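Local coordinates for protein serine proteinase inhibitor A (Sagittaria sagittifolia, PDB 3E8L) that inhibits serine endopeptidases, probably trypsin and chymotrypsin simultaneously through two reactive sites and kallikrein more weakly, at residues Q33-G38 with H176-F181; G41-L46 with S53-A58; I112-I117 with G160-N165; W130-S135 with I154-V159. The protein carries 2 engineered substitutions. All blocks are in the same frame, centred on the assembly; numbering follows the deposited sequence.

Overall arrangement
All four contacts belong to one beta-trefoil, and none is helical. Contact 4 is buried; contacts 1, 2 and 3 are partly buried, contact 3 lying farthest from the chain centre. Contacts 1 and 2 are antiparallel strand pairings rich in backbone hydrogen bonds; contact 1 joins sequence-distant ends of the fold, contact 2 two successive strands, and they touch where Phe177 packs on Leu43 and Glu57. Contact 3 has no hydrogen bond across it and rests on aromatic and aliphatic packing. It shares a sheet with contact 2, since strands 52-57 and 113-119 are neighbours. In contact 4 a partly exposed arginine, a buried glutamate and ordered waters hold an irregular segment, while Ile117 of contact 3 packs on Phe131 and Val159.

Contact 1. Residues Q33-G38 with H176-F181; sequences QSAAIG and HFTVQF. Engineered in segment 176-181: Gln180 (natural residue Arg).
Gln33 and Gln180 face each other as an antiparallel hydrogen-bonded pair, with Gln33 N 2.9 Å from Gln180 O and Gln180 N 2.8 Å from Gln33 O. Gln33 O also receives the CA-H of Val179, whose CA lies 3.1 Å from it, and this is the tight part of the contact. One residue beyond the strand, Ala35 N still donates to Thr178 O at 3.0 Å. On the buried side, Phe177 has CG anti to its backbone N (chi1 -174°), a setting that brings ring atom CE1 to 3.9 Å from Ser34 CB. The other side is looser: Ala35 CB touches lightly, 3.9 Å from Thr178 OG1 and 4.1 Å from CG of Gln180, an engineered residue in place of arginine. The amide of Gln33 turns to Thr31, and from Ala36 on the chain leaves toward solvent, with a weak hydrogen bond from Ala36 N to Ser34 OG. Strand 179-183 runs antiparallel to strand 30-34; Val179 also bonds through its backbone to Tyr142 and packs on Leu144 of strand 142-147, while Ser34 and Phe177 rest on Glu57 of strand 52-57.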
# COMPACT_ATOMS: atom_id res chain seq x y z
N GLN A 33 10.81 16.01 -7.57
CA GLN A 33 11.11 16.84 -8.73
C GLN A 33 11.83 16.04 -9.78
O GLN A 33 12.70 15.25 -9.45
CB GLN A 33 11.96 18.04 -8.32
CG GLN A 33 11.21 19.39 -8.23
CD GLN A 33 10.34 19.52 -6.96
OE1 GLN A 33 10.67 18.96 -5.91
NE2 GLN A 33 9.24 20.26 -7.05
N SER A 34 11.48 16.23 -11.05
CA SER A 34 12.27 15.68 -12.15
C SER A 34 13.64 16.32 -12.18
O SER A 34 13.77 17.55 -12.10
CB SER A 34 11.57 15.88 -13.49
OG SER A 34 12.48 15.65 -14.55
N ALA A 35 14.67 15.50 -12.29
CA ALA A 35 16.04 15.98 -12.23
C ALA A 35 16.63 16.19 -13.62
O ALA A 35 17.84 16.22 -13.79
CB ALA A 35 16.91 15.02 -11.43
N ALA A 36 15.76 16.33 -14.61
CA ALA A 36 16.19 16.55 -15.99
C ALA A 36 16.68 17.98 -16.16
O ALA A 36 16.04 18.93 -15.69
CB ALA A 36 15.05 16.26 -16.95
N ILE A 37 17.61 18.29 -16.84
CA ILE A 37 18.46 19.46 -17.02
C ILE A 37 17.64 20.75 -17.03
O ILE A 37 18.35 21.79 -16.41
N GLY A 38 16.79 21.07 -17.86
CA GLY A 38 16.27 22.38 -18.21
C GLY A 38 15.18 22.84 -17.27
O GLY A 38 15.00 24.00 -16.99
N HIS A 176 12.97 7.23 -19.95
CA HIS A 176 13.88 7.42 -18.83
C HIS A 176 13.43 8.65 -18.03
O HIS A 176 13.19 9.72 -18.59
CB HIS A 176 15.29 7.56 -19.42
CG HIS A 176 16.35 7.92 -18.42
ND1 HIS A 176 16.83 9.21 -18.27
CD2 HIS A 176 17.07 7.15 -17.56
CE1 HIS A 176 17.77 9.23 -17.35
NE2 HIS A 176 17.94 7.99 -16.90
N PHE A 177 13.27 8.48 -16.72
CA PHE A 177 12.78 9.52 -15.83
C PHE A 177 13.53 9.42 -14.51
O PHE A 177 13.53 8.35 -13.89
CB PHE A 177 11.27 9.33 -15.62
CG PHE A 177 10.60 10.42 -14.83
CD1 PHE A 177 10.28 11.66 -15.43
CD2 PHE A 177 10.23 10.21 -13.49
CE1 PHE A 177 9.63 12.68 -14.70
CE2 PHE A 177 9.58 11.23 -12.76
CZ PHE A 177 9.28 12.46 -13.37
N THR A 178 14.16 10.48 -14.07
CA THR A 178 14.93 10.50 -12.86
C THR A 178 14.46 11.62 -11.95
O THR A 178 13.93 12.57 -12.41
CB THR A 178 16.45 10.51 -13.12
OG1 THR A 178 16.85 11.76 -13.60
CG2 THR A 178 16.83 9.59 -14.11
N VAL A 179 14.58 11.46 -10.65
CA VAL A 179 14.03 12.44 -9.72
C VAL A 179 14.98 12.84 -8.61
O VAL A 179 15.98 12.19 -8.36
CB VAL A 179 12.73 11.93 -9.07
CG1 VAL A 179 11.70 11.59 -10.12
CG2 VAL A 179 13.02 10.74 -8.19
N GLN A 180 14.63 13.94 -7.97
CA GLN A 180 15.21 14.33 -6.70
C GLN A 180 14.08 14.49 -5.69
O GLN A 180 12.95 14.80 -6.05
CB GLN A 180 15.98 15.65 -6.80
CG GLN A 180 17.36 15.53 -7.42
CD GLN A 180 18.21 16.77 -7.19
OE1 GLN A 180 19.20 16.72 -6.46
NE2 GLN A 180 17.83 17.87 -7.82
N PHE A 181 14.40 14.27 -4.43
CA PHE A 181 13.49 14.55 -3.33
C PHE A 181 13.88 15.89 -2.74
O PHE A 181 15.06 16.15 -2.53
CB PHE A 181 13.53 13.44 -2.29
CG PHE A 181 13.15 12.10 -2.83
CD1 PHE A 181 14.10 11.28 -3.42
CD2 PHE A 181 11.84 11.65 -2.74
CE1 PHE A 181 13.76 10.04 -3.90
CE2 PHE A 181 11.48 10.40 -3.22
CZ PHE A 181 12.44 9.60 -3.81

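Contact 2. Residues G41-L46 with S53-A58; sequences GGLSTL and SYVYEA
Leu46 lays its CG over one face of the Tyr56 ring, 3.8 Å from the ring centroid and 14° off the normal, in a CH-pi contact. Two torsions meet there: Tyr56 has chi1 at 92°, well off a staggered value, which swings the ring across to strand 43-46, and Leu46 has CG anti to its carbonyl carbon (chi1 -80°), so that the Leu46 and Tyr56 side chains cross at about a right angle. The opposite face of the ring looks on Ala58 N, and CE2 reaches 3.4 Å from Thr45 O. Ser44 CB fills the corner between Tyr56 CE2, at 3.8 Å, and the methyl of Ala58. On the face carrying Leu43, Thr45, Val55 and Glu57, Leu43 CG lies obliquely against Val55 CG1 at 4.0 Å. Thr45 CB also meets Ser53 CB at 3.6 Å, Ser53 pointing toward strand 43-46. Tyr54 shares the face of Leu46, and its hydroxyl hydrogen-bonds Glu107. Five backbone hydrogen bonds fix the register, among them Ala58 N to Gly42 O at 2.8 Å, beyond the last paired residues. The segments form an antiparallel beta hairpin, strands 43-49 and 52-57, of the kind from which a beta-trefoil is assembled.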
# COMPACT_ATOMS: atom_id res chain seq x y z
N GLY A 41 9.55 20.50 -12.50
CA GLY A 41 8.16 20.74 -12.19
C GLY A 41 8.07 19.57 -11.24
O GLY A 41 8.71 18.55 -11.44
N GLY A 42 7.27 19.71 -10.19
CA GLY A 42 7.12 18.64 -9.23
C GLY A 42 6.04 17.67 -9.64
O GLY A 42 5.16 18.00 -10.42
N LEU A 43 6.11 16.47 -9.11
CA LEU A 43 5.06 15.50 -9.28
C LEU A 43 3.77 15.96 -8.61
O LEU A 43 3.79 16.60 -7.55
CB LEU A 43 5.53 14.15 -8.76
CG LEU A 43 6.01 13.17 -9.81
CD1 LEU A 43 6.75 13.85 -10.94
CD2 LEU A 43 6.85 12.14 -9.14
N SER A 44 2.65 15.63 -9.24
CA SER A 44 1.35 16.13 -8.83
C SER A 44 0.23 15.21 -9.35
O SER A 44 0.51 14.15 -9.90
CB SER A 44 1.18 17.57 -9.33
OG SER A 44 0.03 18.17 -8.78
N THR A 45 -1.02 15.63 -9.20
CA THR A 45 -2.17 14.80 -9.60
C THR A 45 -3.00 15.41 -10.73
O THR A 45 -3.20 16.63 -10.79
CB THR A 45 -3.15 14.61 -8.43
OG1 THR A 45 -3.53 15.89 -7.92
CG2 THR A 45 -2.55 13.76 -7.34
N LEU A 46 -3.47 14.53 -11.62
CA LEU A 46 -4.54 14.83 -12.59
C LEU A 46 -5.72 13.94 -12.30
O LEU A 46 -5.60 12.71 -12.37
CB LEU A 46 -4.10 14.51 -14.02
CG LEU A 46 -3.23 15.44 -14.84
CD1 LEU A 46 -2.98 14.78 -16.20
CD2 LEU A 46 -3.91 16.80 -15.01
N SER A 53 -6.43 9.61 -9.14
CA SER A 53 -5.74 10.61 -9.95
C SER A 53 -4.59 9.97 -10.72
O SER A 53 -4.11 8.89 -10.34
CB SER A 53 -5.15 11.69 -9.05
OG SER A 53 -6.13 12.61 -8.61
N TYR A 54 -4.14 10.62 -11.79
CA TYR A 54 -2.89 10.21 -12.44
C TYR A 54 -1.76 10.97 -11.77
O TYR A 54 -1.89 12.18 -11.55
CB TYR A 54 -2.88 10.54 -13.93
CG TYR A 54 -3.90 9.81 -14.76
CD1 TYR A 54 -3.63 8.55 -15.24
CD2 TYR A 54 -5.11 10.41 -15.09
CE1 TYR A 54 -4.55 7.88 -16.02
CE2 TYR A 54 -6.05 9.74 -15.87
CZ TYR A 54 -5.75 8.46 -16.34
OH TYR A 54 -6.66 7.77 -17.12
N VAL A 55 -0.67 10.26 -11.45
CA VAL A 55 0.60 10.89 -11.11
C VAL A 55 1.24 11.44 -12.39
O VAL A 55 1.56 10.70 -13.32
CB VAL A 55 1.57 9.92 -10.41
CG1 VAL A 55 2.83 10.67 -9.95
CG2 VAL A 55 0.92 9.24 -9.24
N TYR A 56 1.39 12.76 -12.43
CA TYR A 56 2.02 13.42 -13.57
C TYR A 56 2.96 14.54 -13.11
O TYR A 56 2.92 14.98 -11.95
CB TYR A 56 0.94 14.01 -14.49
CG TYR A 56 0.55 15.44 -14.19
CD1 TYR A 56 0.78 16.45 -15.13
CD2 TYR A 56 -0.06 15.80 -12.98
CE1 TYR A 56 0.43 17.77 -14.87
CE2 TYR A 56 -0.41 17.11 -12.71
CZ TYR A 56 -0.17 18.10 -13.65
OH TYR A 56 -0.53 19.41 -13.39
N GLU A 57 3.80 15.01 -14.02
CA GLU A 57 4.72 16.08 -13.71
C GLU A 57 4.06 17.44 -13.94
O GLU A 57 3.67 17.76 -15.07
CB GLU A 57 5.95 15.93 -14.57
CG GLU A 57 7.12 16.75 -14.11
CD GLU A 57 8.25 16.72 -15.11
OE1 GLU A 57 8.49 15.63 -15.67
OE2 GLU A 57 8.87 17.78 -15.35
N ALA A 58 3.91 18.23 -12.89
CA ALA A 58 3.31 19.54 -13.00
C ALA A 58 4.17 20.40 -13.92
O ALA A 58 5.37 20.16 -14.02
CB ALA A 58 3.21 20.19 -11.63

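Contact 3. Residues I112-I117 with G160-N165; sequences ISFQPI and GSFNVN
The ring of Phe162 carries Phe114 CB on one face, 3.7 Å from its centroid and 16° off the normal, a CH-pi contact displaced toward the rim. Phe114 CD1 lies over the ring too and comes to 3.4 Å from Phe162 CD2, while Ile112 CG2 approaches Phe162 CD1 obliquely at 3.7 Å. The Phe114 ring has Pro116 CD above the centre of one face. The two aromatic planes are inclined at 47° with centroids 4.7 Å apart, an oblique pair, the two side chains passing each other head to tail. With CG between the backbone N and the carbonyl carbon (chi1 68°), the Phe114 ring is turned so that CD1 follows CB over the same ring. Val164 CG2 lies 4.2 Å from Phe114 CZ; Ile112 CG1 rests 3.7 Å from Asn163 O. An alanine at Phe162 removes the ring and would probably open a gap beneath Phe114 CB and leave Ile112 CG2 without its neighbour. No hydrogen bond crosses between the segments. Strand 167-172, the hairpin partner of 159-164, supplies backbone links instead, from Ile172 to Gln115 and from Leu170 to Ile117, while its Leu169 packs on Phe114. Here the hairpin 159-164/167-172 packs against strand 113-119 within the beta-trefoil of this Kunitz-type inhibitor.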
# COMPACT_ATOMS: atom_id res chain seq x y z
N ILE A 112 -1.79 6.44 -26.26
CA ILE A 112 -0.74 5.77 -25.51
C ILE A 112 -1.32 4.61 -24.68
O ILE A 112 -2.31 4.78 -23.96
CB ILE A 112 0.04 6.76 -24.59
CG1 ILE A 112 0.59 7.95 -25.38
CG2 ILE A 112 1.18 6.05 -23.88
CD1 ILE A 112 1.84 7.70 -26.21
N SER A 113 -0.72 3.43 -24.82
CA SER A 113 -1.05 2.30 -23.97
C SER A 113 0.02 2.15 -22.91
O SER A 113 1.21 1.99 -23.23
CB SER A 113 -1.20 1.02 -24.77
OG SER A 113 -2.32 1.13 -25.63
N PHE A 114 -0.40 2.21 -21.65
CA PHE A 114 0.50 2.03 -20.53
C PHE A 114 -0.23 1.66 -19.25
O PHE A 114 -1.45 1.76 -19.16
CB PHE A 114 1.35 3.29 -20.33
CG PHE A 114 0.57 4.51 -19.84
CD1 PHE A 114 1.07 5.28 -18.78
CD2 PHE A 114 -0.63 4.90 -20.44
CE1 PHE A 114 0.39 6.40 -18.33
CE2 PHE A 114 -1.32 6.02 -19.99
CZ PHE A 114 -0.80 6.78 -18.93
N GLN A 115 0.55 1.21 -18.27
CA GLN A 115 0.10 1.10 -16.90
C GLN A 115 0.51 2.38 -16.17
O GLN A 115 1.68 2.57 -15.87
CB GLN A 115 0.74 -0.11 -16.22
CG GLN A 115 0.40 -1.43 -16.84
CD GLN A 115 1.04 -2.56 -16.08
OE1 GLN A 115 2.08 -3.08 -16.48
NE2 GLN A 115 0.46 -2.90 -14.92
N PRO A 116 -0.46 3.27 -15.88
CA PRO A 116 -0.05 4.49 -15.18
C PRO A 116 0.25 4.23 -13.72
O PRO A 116 -0.19 3.22 -13.18
CB PRO A 116 -1.27 5.40 -15.30
CG PRO A 116 -2.41 4.49 -15.55
CD PRO A 116 -1.87 3.34 -16.31
N ILE A 117 1.00 5.13 -13.09
CA ILE A 117 1.05 5.18 -11.64
C ILE A 117 -0.12 6.08 -11.28
O ILE A 117 -0.28 7.17 -11.85
CB ILE A 117 2.36 5.81 -11.11
CG1 ILE A 117 3.58 5.10 -11.71
CG2 ILE A 117 2.41 5.74 -9.60
CD1 ILE A 117 3.52 3.59 -11.63
N GLY A 160 8.80 5.06 -15.63
CA GLY A 160 9.22 6.08 -16.60
C GLY A 160 8.09 7.02 -16.99
O GLY A 160 6.99 6.96 -16.45
N SER A 161 8.36 7.90 -17.94
CA SER A 161 7.40 8.93 -18.32
C SER A 161 6.74 8.69 -19.68
O SER A 161 7.38 8.15 -20.61
CB SER A 161 8.08 10.29 -18.32
OG SER A 161 9.02 10.35 -19.37
N PHE A 162 5.48 9.11 -19.80
CA PHE A 162 4.72 9.06 -21.06
C PHE A 162 4.11 10.41 -21.43
O PHE A 162 3.41 11.02 -20.62
CB PHE A 162 3.59 8.03 -20.95
CG PHE A 162 4.04 6.63 -20.73
CD1 PHE A 162 4.23 5.77 -21.81
CD2 PHE A 162 4.26 6.14 -19.44
CE1 PHE A 162 4.65 4.44 -21.61
CE2 PHE A 162 4.68 4.83 -19.24
CZ PHE A 162 4.87 3.97 -20.34
N ASN A 163 4.36 10.89 -22.65
CA ASN A 163 3.73 12.12 -23.13
C ASN A 163 2.30 11.80 -23.58
O ASN A 163 2.09 11.24 -24.66
CB ASN A 163 4.54 12.80 -24.25
CG ASN A 163 3.93 14.14 -24.74
OD1 ASN A 163 4.66 15.06 -25.13
ND2 ASN A 163 2.61 14.23 -24.74
N VAL A 164 1.34 12.17 -22.74
CA VAL A 164 -0.07 11.89 -22.98
C VAL A 164 -0.84 13.20 -23.14
O VAL A 164 -1.02 13.94 -22.17
CB VAL A 164 -0.65 11.11 -21.80
CG1 VAL A 164 -2.10 10.80 -22.04
CG2 VAL A 164 0.13 9.84 -21.59
N ASN A 165 -1.29 13.49 -24.36
CA ASN A 165 -1.95 14.77 -24.67
C ASN A 165 -1.18 15.95 -24.07
O ASN A 165 -1.73 16.73 -23.30
CB ASN A 165 -3.40 14.80 -24.14
CG ASN A 165 -4.29 13.71 -24.73
OD1 ASN A 165 -4.98 12.99 -23.99
ND2 ASN A 165 -4.27 13.59 -26.06

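Contact 4. Residues W130-S135 with I154-V159; sequences WFEARS and IACPEV
Arg134 leaves its strand with CG anti to the carbonyl carbon (chi1 -80°) and stays extended to NE, carrying the guanidinium to the backbone of Cys156. Glu132 is stretched on the same face, CG anti to the backbone N (chi1 -176°), and its OE2 takes Arg134 NE at 3.0 Å. This salt bridge is nearly straight; OE2 lies in the guanidinium plane, although the donor comes from above the carboxylate. Arg134 NH2 then grips Cys156 O at 2.7 Å, with the carbonyl oxygen tilted 20° out of the guanidinium plane. Water 1 accepts from Arg134 NH2 and, at 2.6 Å, from Cys156 N, and donates to Glu132 OE1 and Ile154 O. Water 2 links Arg134 NH1 to Cys156 O, and water 3 links Arg134 NH1 to Glu158 OE1; the latter two atoms are 4.6 Å apart, beyond a direct salt bridge. A methionine in place of Arg134 would probably leave Cys156 O without its direct side-chain donor and Glu132 OE2 without its charged mate. Ala155 O also bonds an aromatic side chain of another protein chain. Strand 130-135 lies between 84-89, whose Arg84 salt-bridges Glu132, and 142-147, to which the loop is tied by the Cys156-Cys147 disulfide.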
# COMPACT_ATOMS: atom_id res chain seq x y z
N TRP A 130 4.27 -0.41 -3.78
CA TRP A 130 5.46 -0.22 -2.99
C TRP A 130 6.51 0.33 -3.93
O TRP A 130 6.86 -0.31 -4.92
CB TRP A 130 5.90 -1.56 -2.42
CG TRP A 130 4.99 -2.13 -1.34
CD1 TRP A 130 4.06 -3.13 -1.46
CD2 TRP A 130 4.95 -1.72 0.04
NE1 TRP A 130 3.45 -3.38 -0.24
CE2 TRP A 130 3.97 -2.52 0.69
CE3 TRP A 130 5.64 -0.75 0.79
CZ2 TRP A 130 3.68 -2.39 2.05
CZ3 TRP A 130 5.35 -0.63 2.14
CH2 TRP A 130 4.37 -1.44 2.76
N PHE A 131 7.02 1.52 -3.63
CA PHE A 131 7.98 2.15 -4.50
C PHE A 131 9.38 2.19 -3.92
O PHE A 131 9.58 2.31 -2.71
CB PHE A 131 7.47 3.52 -4.94
CG PHE A 131 6.17 3.44 -5.67
CD1 PHE A 131 6.13 3.51 -7.06
CD2 PHE A 131 4.98 3.25 -4.98
CE1 PHE A 131 4.92 3.42 -7.76
CE2 PHE A 131 3.77 3.17 -5.66
CZ PHE A 131 3.75 3.24 -7.05
N GLU A 132 10.35 2.10 -4.83
CA GLU A 132 11.73 1.84 -4.52
C GLU A 132 12.50 2.98 -5.15
O GLU A 132 12.25 3.31 -6.31
CB GLU A 132 12.09 0.51 -5.18
CG GLU A 132 13.49 -0.04 -4.91
CD GLU A 132 13.70 -1.41 -5.52
OE1 GLU A 132 12.77 -2.24 -5.48
OE2 GLU A 132 14.80 -1.69 -6.03
N ALA A 133 13.40 3.60 -4.40
CA ALA A 133 14.35 4.55 -5.00
C ALA A 133 15.58 3.75 -5.36
O ALA A 133 16.15 3.03 -4.52
CB ALA A 133 14.70 5.66 -4.04
N ARG A 134 16.00 3.85 -6.61
CA ARG A 134 17.19 3.16 -7.07
C ARG A 134 18.23 4.20 -7.43
O ARG A 134 17.88 5.30 -7.90
CB ARG A 134 16.88 2.29 -8.29
CG ARG A 134 16.24 0.98 -7.96
CD ARG A 134 16.03 0.17 -9.22
NE ARG A 134 15.22 -1.01 -8.96
CZ ARG A 134 14.58 -1.71 -9.89
NH1 ARG A 134 14.64 -1.35 -11.16
NH2 ARG A 134 13.88 -2.78 -9.54
N SER A 135 19.50 3.86 -7.23
CA SER A 135 20.59 4.80 -7.47
C SER A 135 20.84 5.09 -8.95
O SER A 135 20.47 4.31 -9.84
CB SER A 135 21.87 4.31 -6.80
OG SER A 135 22.35 3.16 -7.48
N ILE A 154 11.75 -10.01 -5.42
CA ILE A 154 11.49 -9.76 -6.83
C ILE A 154 12.22 -8.48 -7.28
O ILE A 154 12.43 -7.58 -6.46
CB ILE A 154 9.97 -9.61 -7.08
CG1 ILE A 154 9.63 -9.83 -8.57
CG2 ILE A 154 9.43 -8.24 -6.55
CD1 ILE A 154 8.14 -9.98 -8.86
N ALA A 155 12.60 -8.42 -8.56
CA ALA A 155 13.16 -7.20 -9.16
C ALA A 155 12.01 -6.46 -9.81
O ALA A 155 11.39 -6.94 -10.77
CB ALA A 155 14.22 -7.52 -10.18
N CYS A 156 11.73 -5.28 -9.30
CA CYS A 156 10.57 -4.52 -9.74
C CYS A 156 10.81 -3.79 -11.07
O CYS A 156 11.96 -3.43 -11.39
CB CYS A 156 10.17 -3.52 -8.64
SG CYS A 156 9.93 -4.38 -7.12
N PRO A 157 9.73 -3.58 -11.86
CA PRO A 157 9.85 -2.79 -13.08
C PRO A 157 10.10 -1.34 -12.73
O PRO A 157 9.51 -0.81 -11.78
CB PRO A 157 8.46 -2.90 -13.74
CG PRO A 157 7.62 -3.68 -12.82
CD PRO A 157 8.34 -3.99 -11.58
N GLU A 158 10.98 -0.71 -13.50
CA GLU A 158 11.20 0.72 -13.42
C GLU A 158 9.97 1.56 -13.79
O GLU A 158 9.12 1.12 -14.58
CB GLU A 158 12.32 1.05 -14.39
CG GLU A 158 12.89 2.44 -14.24
CD GLU A 158 14.30 2.52 -14.80
OE1 GLU A 158 14.99 1.46 -14.78
OE2 GLU A 158 14.69 3.62 -15.25
N VAL A 159 9.88 2.76 -13.20
CA VAL A 159 8.89 3.77 -13.57
C VAL A 159 9.51 4.77 -14.54
O VAL A 159 10.62 5.27 -14.31
CB VAL A 159 8.39 4.49 -12.33
CG1 VAL A 159 7.72 5.80 -12.70
CG2 VAL A 159 7.44 3.59 -11.54
O HOH W 1 13.24 -4.51 -7.32
O HOH W 2 14.15 -3.27 -13.28
O HOH W 3 16.31 0.98 -12.65